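Local atomic coordinates of putative exported protein (Bordetella pertussis Tohama I, PDB entry 2PFZ), a protein that binds pyroglutamic acid as an extracytoplasmic solute receptor and probably hands it to a tripartite ATP-independent periplasmic transporter. Residues A[67-70]-A[71-74]; A[165-168]-A[169-173]; A[236-239]-A[240-244]; A[252-256]-A[257-261]. All blocks are in the same frame, centred on the assembly; numbering follows the deposited sequence.

Interaction 1 (A[67-70]-A[71-74])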
# COMPACT_ATOMS: atom_id res chain seq x y z
N THR A 67 3.38 -3.60 -3.46
CA THR A 67 4.62 -3.08 -4.03
C THR A 67 5.91 -3.51 -3.30
O THR A 67 6.99 -3.37 -3.85
CB THR A 67 4.60 -1.53 -4.25
OG1 THR A 67 4.11 -0.86 -3.08
CG2 THR A 67 3.73 -1.18 -5.46
N ASN A 68 5.80 -4.03 -2.06
CA ASN A 68 6.98 -4.59 -1.41
C ASN A 68 7.54 -5.77 -2.18
O ASN A 68 8.72 -6.16 -1.99
CB ASN A 68 6.68 -5.05 0.02
CG ASN A 68 6.92 -3.98 1.06
OD1 ASN A 68 6.32 -4.01 2.15
ND2 ASN A 68 7.83 -3.05 0.75
N PHE A 69 6.72 -6.34 -3.07
CA PHE A 69 7.07 -7.57 -3.77
C PHE A 69 7.36 -7.37 -5.25
O PHE A 69 7.48 -8.33 -6.02
CB PHE A 69 6.04 -8.67 -3.39
CG PHE A 69 5.97 -8.86 -1.91
CD1 PHE A 69 6.94 -9.62 -1.26
CD2 PHE A 69 5.04 -8.17 -1.15
CE1 PHE A 69 6.96 -9.72 0.12
CE2 PHE A 69 5.03 -8.28 0.24
CZ PHE A 69 5.99 -9.05 0.88
N ALA A 70 7.60 -6.11 -5.62
CA ALA A 70 7.86 -5.72 -7.01
C ALA A 70 9.06 -6.42 -7.64
O ALA A 70 9.07 -6.68 -8.86
CB ALA A 70 8.01 -4.18 -7.13
N ASN A 71 10.06 -6.77 -6.83
CA ASN A 71 11.23 -7.48 -7.37
C ASN A 71 10.97 -8.96 -7.61
O ASN A 71 11.74 -9.62 -8.32
CB ASN A 71 12.48 -7.23 -6.52
CG ASN A 71 12.98 -5.78 -6.65
OD1 ASN A 71 13.66 -5.27 -5.77
ND2 ASN A 71 12.64 -5.14 -7.75
N GLU A 72 9.89 -9.49 -7.06
CA GLU A 72 9.61 -10.92 -7.22
C GLU A 72 8.86 -11.17 -8.53
O GLU A 72 9.12 -12.16 -9.22
CB GLU A 72 8.80 -11.44 -6.05
CG GLU A 72 9.53 -11.58 -4.71
CD GLU A 72 8.62 -12.18 -3.68
OE1 GLU A 72 7.58 -12.73 -4.10
OE2 GLU A 72 8.93 -12.11 -2.47
N ASP A 73 7.95 -10.27 -8.88
CA ASP A 73 7.15 -10.40 -10.09
C ASP A 73 6.57 -9.04 -10.45
O ASP A 73 6.07 -8.36 -9.56
CB ASP A 73 6.01 -11.40 -9.86
CG ASP A 73 5.27 -11.73 -11.15
OD1 ASP A 73 4.46 -10.90 -11.59
OD2 ASP A 73 5.52 -12.82 -11.71
N PRO A 74 6.58 -8.66 -11.75
CA PRO A 74 6.03 -7.37 -12.19
C PRO A 74 4.57 -7.09 -11.76
O PRO A 74 4.19 -5.92 -11.62
CB PRO A 74 6.14 -7.42 -13.73
CG PRO A 74 7.06 -8.53 -14.05
CD PRO A 74 7.16 -9.44 -12.87
O HOH W 1 10.36 -7.15 -4.03
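F69 O accepts from two backbone N-H groups, one of them weakly. The backbone N of E72 donates to F69 O at 2.9 Å, with an angle of 152° at the hydrogen and the donor well above the carbonyl plane. A second, weak bond reaches the same oxygen from the backbone N of D73, with D73 N and F69 O 3.5 Å apart. The N-H of N71 finds another acceptor, although it too lies near F69 O: N71 N donates to a water oxygen 2.8 Å away. The same water donates a hydrogen bond to N68 O, also at 2.8 Å, so one molecule bridges the backbone before and after F69. The arrangement is a type I beta-turn over F69-E72, with A70 and N71 as its central residues; it follows a short 3-10 segment, in the loop between strand 61-65 and helix 88-107 of this family 7 solute-binding protein. Just after the 3-10 segment, A70 N donates weakly to T67 O. Side chains of F69 and E72 run side by side and point the same way. E72 OE2 comes to the ring edge, near its plane, 3.4 Å from F69 CD1, and ring and carboxylate planes stand 66° apart. E72 CG lies anti to its own carbonyl carbon (chi1 -72°), and the chain, extended beyond it, carries OE2 to that edge. Around the turn, D73 OD1 accepts from V75 N, N68 ND2 donates to the carbonyl oxygen of the pocket residue Y144, and P74 O accepts from W283 NE1.

Interaction 2 (A[165-168]-A[169-173])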
# COMPACT_ATOMS: atom_id res chain seq x y z
N ALA A 165 6.89 1.00 10.94
CA ALA A 165 7.11 0.74 12.37
C ALA A 165 8.40 1.36 12.92
O ALA A 165 8.51 1.56 14.15
CB ALA A 165 7.07 -0.77 12.67
N GLU A 166 9.36 1.65 12.02
CA GLU A 166 10.64 2.30 12.35
C GLU A 166 10.79 3.73 11.85
O GLU A 166 11.88 4.32 11.96
CB GLU A 166 11.83 1.49 11.81
CG GLU A 166 12.21 0.31 12.66
CD GLU A 166 11.30 -0.86 12.45
OE1 GLU A 166 11.14 -1.27 11.27
OE2 GLU A 166 10.74 -1.37 13.44
N LEU A 167 9.73 4.30 11.29
CA LEU A 167 9.83 5.61 10.63
C LEU A 167 10.01 6.76 11.61
O LEU A 167 10.84 7.65 11.41
CB LEU A 167 8.58 5.88 9.79
CG LEU A 167 8.67 6.56 8.42
CD1 LEU A 167 7.30 7.05 7.98
CD2 LEU A 167 9.72 7.62 8.26
N ALA A 168 9.22 6.76 12.67
CA ALA A 168 9.30 7.84 13.66
C ALA A 168 10.74 7.99 14.19
O ALA A 168 11.27 9.10 14.27
CB ALA A 168 8.31 7.59 14.78
N GLN A 169 11.35 6.86 14.49
CA GLN A 169 12.72 6.78 14.94
C GLN A 169 13.72 7.29 13.90
O GLN A 169 14.58 8.08 14.24
CB GLN A 169 13.04 5.34 15.36
CG GLN A 169 14.43 5.10 15.89
CD GLN A 169 14.75 3.61 16.08
OE1 GLN A 169 13.96 2.74 15.74
NE2 GLN A 169 15.93 3.33 16.63
N ALA A 170 13.59 6.85 12.65
CA ALA A 170 14.45 7.32 11.56
C ALA A 170 14.38 8.83 11.34
O ALA A 170 15.39 9.46 10.96
CB ALA A 170 14.11 6.58 10.26
N MET A 171 13.21 9.42 11.55
CA MET A 171 13.05 10.87 11.46
C MET A 171 13.67 11.55 12.66
O MET A 171 14.37 12.55 12.50
CB MET A 171 11.58 11.26 11.35
CG MET A 171 10.98 10.99 9.97
SD MET A 171 9.27 11.55 9.83
CE MET A 171 8.50 10.47 11.04
N ALA A 172 13.43 10.99 13.84
CA ALA A 172 13.88 11.57 15.10
C ALA A 172 15.40 11.58 15.20
O ALA A 172 15.97 12.45 15.88
CB ALA A 172 13.28 10.83 16.27
N THR A 173 16.06 10.65 14.53
CA THR A 173 17.52 10.59 14.52
C THR A 173 18.14 11.21 13.25
O THR A 173 19.36 11.31 13.14
CB THR A 173 18.03 9.15 14.67
OG1 THR A 173 17.63 8.37 13.53
CG2 THR A 173 17.49 8.51 15.95
O HOH W 2 9.74 4.46 15.21
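Two flat side-chain ends, the carboxylate of E166 and the amide of Q169, lie on one flank of the first turn of helix 167-172. The amide oxygen OE1 of Q169 comes to 4.3 Å from the CG methylene of E166, while the carboxylate turns away. No group of either segment stacks on their faces. Q169 stretches away from the helix, its CG anti to the backbone N (chi1 -178°) and the chain extended beyond. E166 holds the N-cap position of this helix in the family 7 solute-binding fold. Three i to i+4 backbone bonds open the helix: A170 N to E166 O, M171 N to L167 O and A172 N to A168 O, the last at 2.9 Å. Between Q169 N and A165 O a water replaces the direct i to i+4 bond: Q169 N donates to it at 3.0 Å, and it donates weakly to A165 O. On the buried flank L167 and M171 cross at a slant, with L167 CD2 4.0 Å from M171 CG. M171 bends at chi3 (-64°), which turns its methyl back over the helix, M171 CE lying 3.8 Å from A168 CA. M171 also touches I176, T191 and I195, joining the helix to the following loops. At the far end Q169 O accepts twice from T173, from its backbone N at 3.0 Å and from its hydroxyl OG1 at 3.1 Å.

Interaction 3 (A[236-239]-A[240-244])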
# COMPACT_ATOMS: atom_id res chain seq x y z
N GLU A 236 -13.33 -5.12 1.93
CA GLU A 236 -12.89 -4.36 0.76
C GLU A 236 -13.71 -3.11 0.58
O GLU A 236 -13.15 -2.06 0.34
CB GLU A 236 -12.92 -5.17 -0.52
CG GLU A 236 -12.08 -4.52 -1.63
CD GLU A 236 -11.86 -5.44 -2.80
OE1 GLU A 236 -10.96 -6.31 -2.72
OE2 GLU A 236 -12.58 -5.27 -3.83
N GLU A 237 -15.03 -3.23 0.66
CA GLU A 237 -15.95 -2.09 0.50
C GLU A 237 -15.68 -1.02 1.56
O GLU A 237 -15.51 0.17 1.23
CB GLU A 237 -17.42 -2.56 0.58
CG GLU A 237 -18.44 -1.42 0.47
CD GLU A 237 -19.72 -1.79 -0.27
OE1 GLU A 237 -19.66 -2.53 -1.28
OE2 GLU A 237 -20.80 -1.30 0.16
N ARG A 238 -15.63 -1.46 2.81
CA ARG A 238 -15.40 -0.57 3.94
C ARG A 238 -14.01 0.08 3.86
O ARG A 238 -13.87 1.24 4.21
CB ARG A 238 -15.55 -1.32 5.27
CG ARG A 238 -15.39 -0.47 6.55
CD ARG A 238 -15.35 -1.32 7.82
NE ARG A 238 -16.22 -2.46 7.73
CZ ARG A 238 -15.87 -3.75 7.71
NH1 ARG A 238 -14.59 -4.18 7.77
NH2 ARG A 238 -16.84 -4.63 7.62
N GLY A 239 -13.00 -0.68 3.44
CA GLY A 239 -11.61 -0.20 3.42
C GLY A 239 -11.42 0.91 2.39
O GLY A 239 -10.79 1.94 2.67
N TRP A 240 -11.98 0.70 1.20
CA TRP A 240 -11.90 1.76 0.17
C TRP A 240 -12.65 3.00 0.64
O TRP A 240 -12.19 4.13 0.44
CB TRP A 240 -12.45 1.26 -1.18
CG TRP A 240 -11.47 0.40 -1.91
CD1 TRP A 240 -11.22 -0.93 -1.69
CD2 TRP A 240 -10.60 0.81 -2.97
NE1 TRP A 240 -10.24 -1.38 -2.55
CE2 TRP A 240 -9.84 -0.32 -3.35
CE3 TRP A 240 -10.41 2.02 -3.65
CZ2 TRP A 240 -8.88 -0.27 -4.37
CZ3 TRP A 240 -9.43 2.07 -4.67
CH2 TRP A 240 -8.70 0.94 -5.02
N LYS A 241 -13.81 2.77 1.25
CA LYS A 241 -14.63 3.82 1.85
C LYS A 241 -13.86 4.65 2.87
O LYS A 241 -13.79 5.88 2.76
CB LYS A 241 -15.90 3.20 2.48
CG LYS A 241 -16.88 4.18 3.13
CD LYS A 241 -17.95 3.40 3.95
CE LYS A 241 -18.88 4.35 4.75
NZ LYS A 241 -19.43 5.49 3.94
N LEU A 242 -13.26 3.98 3.85
CA LEU A 242 -12.56 4.68 4.94
C LEU A 242 -11.28 5.36 4.45
O LEU A 242 -10.91 6.43 4.95
CB LEU A 242 -12.27 3.75 6.12
CG LEU A 242 -13.43 3.38 7.09
CD1 LEU A 242 -14.85 3.04 6.44
CD2 LEU A 242 -12.98 2.24 8.01
N SER A 243 -10.62 4.76 3.46
CA SER A 243 -9.40 5.33 2.91
C SER A 243 -9.69 6.69 2.30
O SER A 243 -9.03 7.68 2.62
CB SER A 243 -8.81 4.40 1.85
OG SER A 243 -7.53 4.89 1.43
N GLN A 244 -10.71 6.75 1.45
CA GLN A 244 -11.06 8.00 0.75
C GLN A 244 -11.62 9.04 1.72
O GLN A 244 -11.23 10.21 1.67
CB GLN A 244 -12.08 7.73 -0.34
CG GLN A 244 -12.54 9.02 -1.07
CD GLN A 244 -13.45 8.73 -2.24
OE1 GLN A 244 -14.13 9.63 -2.74
NE2 GLN A 244 -13.45 7.48 -2.70
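The shortest sound polar bond here runs from L242 N to R238 O, 2.8 Å. The L242 side chain folds back over the same carbonyl, bringing CD1 to 3.0 Å from R238 O, a close approach for a methyl group. CG of L242 is anti to its carbonyl carbon (chi1 -76°), which turns the branch back toward the preceding turn. There L242 CD1 also meets R238 CG at 3.6 Å, the two side chains lying side by side and pointing the same way. R238 bends at chi3, and its guanidinium is held by helix 14-30: NH2 forms a salt bridge with D25 OD2 and NH1 donates to N18 OD1. On another flank W240 N donates to E236 O at 3.1 Å, nearly straight at 170°. The indole also presents its edge to that oxygen, W240 CD1 lying 3.0 Å from E236 O in the ring plane. E236 CG runs alongside, 3.7 Å from W240 CD1, while the carboxylate is turned 68° from the ring. S243 N donates to G239 O at 2.9 Å. Strand 111-118 and helix 88-107 take up the polar ends: W240 NE1 donates to S116 O, E236 OE1 is bonded to S116 N and the Y95 hydroxyl, and S243 OG to A118 O and the Y88 hydroxyl, while F92 meets the indole edge-to-face. Repeated i to i+4 bonds, with side chains paired at the same spacing, characterise an alpha helix, here the long helix 222-256 packed against helices 14-30 and 88-107 and strand 111-118 of the solute-receptor fold.

Interaction 4 (A[252-256]-A[257-261])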
# COMPACT_ATOMS: atom_id res chain seq x y z
N GLU A 252 -6.19 17.94 6.63
CA GLU A 252 -6.59 19.07 7.46
C GLU A 252 -6.01 18.95 8.87
O GLU A 252 -5.65 19.94 9.49
CB GLU A 252 -8.13 19.20 7.53
CG GLU A 252 -8.81 19.50 6.18
CD GLU A 252 -8.30 20.78 5.54
OE1 GLU A 252 -8.40 21.84 6.19
OE2 GLU A 252 -7.80 20.72 4.40
N GLN A 253 -5.89 17.73 9.39
CA GLN A 253 -5.29 17.53 10.70
C GLN A 253 -3.78 17.80 10.65
O GLN A 253 -3.25 18.43 11.54
CB GLN A 253 -5.63 16.15 11.27
CG GLN A 253 -5.62 16.07 12.79
CD GLN A 253 -6.83 16.72 13.48
OE1 GLN A 253 -6.84 16.86 14.71
NE2 GLN A 253 -7.85 17.10 12.70
N LEU A 254 -3.10 17.35 9.60
CA LEU A 254 -1.68 17.68 9.39
C LEU A 254 -1.48 19.19 9.34
O LEU A 254 -0.51 19.72 9.93
CB LEU A 254 -1.16 17.04 8.09
CG LEU A 254 -0.89 15.53 8.17
CD1 LEU A 254 -0.65 14.93 6.80
CD2 LEU A 254 0.29 15.22 9.08
N ALA A 255 -2.38 19.89 8.65
CA ALA A 255 -2.37 21.35 8.64
C ALA A 255 -2.57 21.91 10.05
O ALA A 255 -1.79 22.77 10.48
CB ALA A 255 -3.42 21.92 7.67
N LYS A 256 -3.56 21.41 10.78
CA LYS A 256 -3.78 21.83 12.17
C LYS A 256 -2.47 21.77 12.95
O LYS A 256 -2.19 22.62 13.80
CB LYS A 256 -4.86 20.96 12.85
CG LYS A 256 -5.12 21.29 14.33
CD LYS A 256 -6.57 21.00 14.78
CE LYS A 256 -6.70 19.92 15.89
NZ LYS A 256 -5.72 20.09 17.04
N ASN A 257 -1.65 20.78 12.61
CA ASN A 257 -0.39 20.49 13.30
C ASN A 257 0.86 21.19 12.76
O ASN A 257 1.99 20.87 13.17
CB ASN A 257 -0.19 18.98 13.37
CG ASN A 257 -0.88 18.38 14.56
OD1 ASN A 257 -0.49 18.63 15.70
ND2 ASN A 257 -1.91 17.58 14.31
N GLY A 258 0.64 22.12 11.84
CA GLY A 258 1.71 22.99 11.34
C GLY A 258 2.40 22.57 10.06
O GLY A 258 3.44 23.15 9.70
N MET A 259 1.87 21.57 9.36
CA MET A 259 2.41 21.16 8.06
C MET A 259 1.76 22.00 6.94
O MET A 259 0.57 22.32 7.01
CB MET A 259 2.15 19.66 7.83
CG MET A 259 3.00 19.00 6.74
SD MET A 259 2.70 17.22 6.67
CE MET A 259 3.65 16.68 8.07
N ALA A 260 2.53 22.38 5.94
CA ALA A 260 1.98 23.04 4.77
C ALA A 260 1.49 21.94 3.84
O ALA A 260 2.28 21.09 3.43
CB ALA A 260 3.03 23.87 4.06
N ILE A 261 0.20 21.94 3.54
CA ILE A 261 -0.34 21.07 2.50
C ILE A 261 -0.37 21.81 1.16
O ILE A 261 -1.11 22.79 1.01
CB ILE A 261 -1.75 20.55 2.87
CG1 ILE A 261 -1.82 20.12 4.35
CG2 ILE A 261 -2.17 19.40 1.91
CD1 ILE A 261 -0.82 19.01 4.78
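L254 lies alongside M259, pointing the same way, and its CD2 rests 3.8 Å from M259 CE. The pair sits at a Schellman motif that ends helix 222-256, with G258 as the C-prime residue. M259 CG is anti to its backbone N (chi1 -163°), and a bend at chi3 brings CE to the leucine methyl. M259 N donates back to L254 O at 3.1 Å, and G258 N to A255 O at 2.9 Å. The positive phi of G258 (95°) is a backbone shape that suits glycine, which has no CB to meet the preceding carbonyl oxygen. After the turn the chain enters edge strand 260-262, which pairs with the strand at 197-199 through A260. I261 reaches back to the helix, its CD1 3.9 Å from L254 CB and its CG1 4.1 Å from A255 CB, closing an apolar contact across the reversal. A255 CA gives a nearly straight C-H...O contact to M259 O, at 3.5 Å. Y192 packs on L254, N257 and M259, tying the turn to a neighbouring loop. N257, the first residue to leave helical geometry, grips Q253 O twice: its backbone N donates at 3.0 Å and its side-chain ND2 at 3.2 Å, from opposite faces of the carbonyl plane.

How the interactions relate
Along the chain the four contacts follow in series, and none touches another. Interactions 3 and 4 share helix 222-256: the first lies within it, the second at its C-terminal end, their centres 23 Å apart. Interactions 2 and 4 approach closest, about 8 Å between nearest atoms, and both rest on T191. Interaction 1 lies across the chain's centre from interactions 3 and 4. The pyroglutamic acid lies among them: the side chain of L167 is about 5 Å from it, S243 about 8 Å, and F69 and L254 about 11 Å each. Interaction 1 also has a direct link to the pocket residue Y144 through N68.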